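Local structure of cellulosomal scaffoldin adaptor protein B (Acetivibrio cellulolyticus, 3BWZ) at residues Pro64-Thr68 with Ile69-Asp73. The protein probably helps to assemble the cellulosome as a scaffoldin, this piece being a type II cohesin module, which in its family binds dockerins. Numbering follows the deposited sequence.
Sequences PGAGT and ILNSD. With NO3 (nitrate ion), chain B.
N71 folds its side-chain amide back over the turn onto G67, and ND2 of N71 gives a hydrogen bond of 2.6 Å to O of G67. The oxygen lies almost in the amide plane of N71, yet the nitrogen approaches from above the carbonyl plane of G67, 50° out of it, and the N-H...O angle is a bent 149°. With chi1 at -88° the amide swings back from the backbone of N71 toward the G67 carbonyl. N71 has a second deposited conformer, so this bond and the water bond at OD1 describe one of two states.

Water closes the same bend from inside. One molecule accepts from N of G67 at 2.8 Å and donates both to O of I69 and, at 2.6 Å, to OD1 of N71. In this conformer the two ends of the N71 amide reach G67 twice, directly through its carbonyl and through water to its N-H.

The van der Waals contact is slight: the CB methyl of A66 lies 3.8 Å from OD1 of N71. The backbone N of A66 makes a nearly straight bond of 2.9 Å to O3 of a nitrate ion, probably from the crystallisation liquor, which S53 also binds.

The bend leads out of the short strand 65-66 into the loop before strand 77-83, at the surface of the cohesin β-sandwich. Backbone bonds from G65 to V115 and from T68 and I69 to T112 tie it to strand 111-120, and OG1 of T68 bonds to N of T112. The side chains of I69 and L70 pack on F34 of strand 34-42, while L70 also reaches K93 of strand 88-94.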
# COMPACT_ATOMS: atom_id res chain seq x y z
N PRO A 64 -3.43 6.99 2.09
CA PRO A 64 -3.42 6.60 0.68
C PRO A 64 -4.79 6.72 0.03
O PRO A 64 -5.82 6.74 0.70
CB PRO A 64 -2.94 5.15 0.73
CG PRO A 64 -2.08 5.12 1.94
CD PRO A 64 -2.86 5.93 2.93
N GLY A 65 -4.79 6.80 -1.28
CA GLY A 65 -6.01 6.84 -2.04
C GLY A 65 -6.78 5.53 -2.03
O GLY A 65 -6.24 4.45 -1.77
N ALA A 66 -8.06 5.66 -2.35
CA ALA A 66 -8.96 4.51 -2.42
C ALA A 66 -8.49 3.54 -3.50
O ALA A 66 -7.95 3.93 -4.53
CB ALA A 66 -10.37 4.98 -2.70
N GLY A 67 -8.76 2.28 -3.27
CA GLY A 67 -8.56 1.25 -4.25
C GLY A 67 -9.88 0.70 -4.73
O GLY A 67 -10.88 1.42 -4.81
N THR A 68 -9.88 -0.58 -5.10
CA THR A 68 -11.06 -1.26 -5.63
C THR A 68 -11.75 -2.15 -4.61
O THR A 68 -12.84 -2.66 -4.89
CB THR A 68 -10.70 -2.09 -6.86
OG1 THR A 68 -9.76 -3.06 -6.47
CG2 THR A 68 -10.12 -1.25 -7.99
N ILE A 69 -11.15 -2.33 -3.44
CA ILE A 69 -11.77 -3.03 -2.33
C ILE A 69 -11.59 -2.18 -1.07
O ILE A 69 -10.97 -1.13 -1.13
CB ILE A 69 -11.21 -4.47 -2.13
CG1 ILE A 69 -9.71 -4.48 -1.84
CG2 ILE A 69 -11.59 -5.37 -3.31
CD1 ILE A 69 -9.17 -5.87 -1.50
N LEU A 70 -12.22 -2.58 0.03
CA LEU A 70 -12.25 -1.80 1.29
C LEU A 70 -12.98 -0.48 1.09
O LEU A 70 -12.69 0.52 1.74
CB LEU A 70 -10.88 -1.58 1.94
CG LEU A 70 -10.15 -2.85 2.36
CD1 LEU A 70 -8.78 -2.49 2.93
CD2 LEU A 70 -10.97 -3.66 3.36
N ASN A 71 -13.98 -0.52 0.24
CA ASN A 71 -14.75 0.62 -0.19
C ASN A 71 -16.22 0.59 0.24
O ASN A 71 -16.99 1.51 -0.08
CB ASN A 71 -14.61 0.71 -1.74
CG ASN A 71 -13.45 1.49 -2.18
OD1 ASN A 71 -12.89 2.37 -1.51
ND2 ASN A 71 -12.99 1.09 -3.34
N SER A 72 -16.62 -0.44 0.98
CA SER A 72 -18.01 -0.59 1.40
C SER A 72 -18.25 0.05 2.76
O SER A 72 -17.32 0.25 3.54
CB SER A 72 -18.38 -2.07 1.49
OG SER A 72 -18.20 -2.69 0.23
N ASP A 73 -19.51 0.36 3.05
CA ASP A 73 -19.91 1.03 4.28
C ASP A 73 -20.00 0.06 5.46
O ASP A 73 -21.09 -0.22 5.99
CB ASP A 73 -21.28 1.72 4.09
CG ASP A 73 -21.25 3.02 3.34
OD1 ASP A 73 -20.19 3.50 2.92
OD2 ASP A 73 -22.38 3.59 3.20
N NO3 B . -8.81 9.28 -3.62
O1 NO3 B . -8.49 8.96 -4.94
O2 NO3 B . -8.21 10.41 -3.08
O3 NO3 B . -9.32 8.27 -2.79
O HOH W 1 -10.42 1.62 -1.07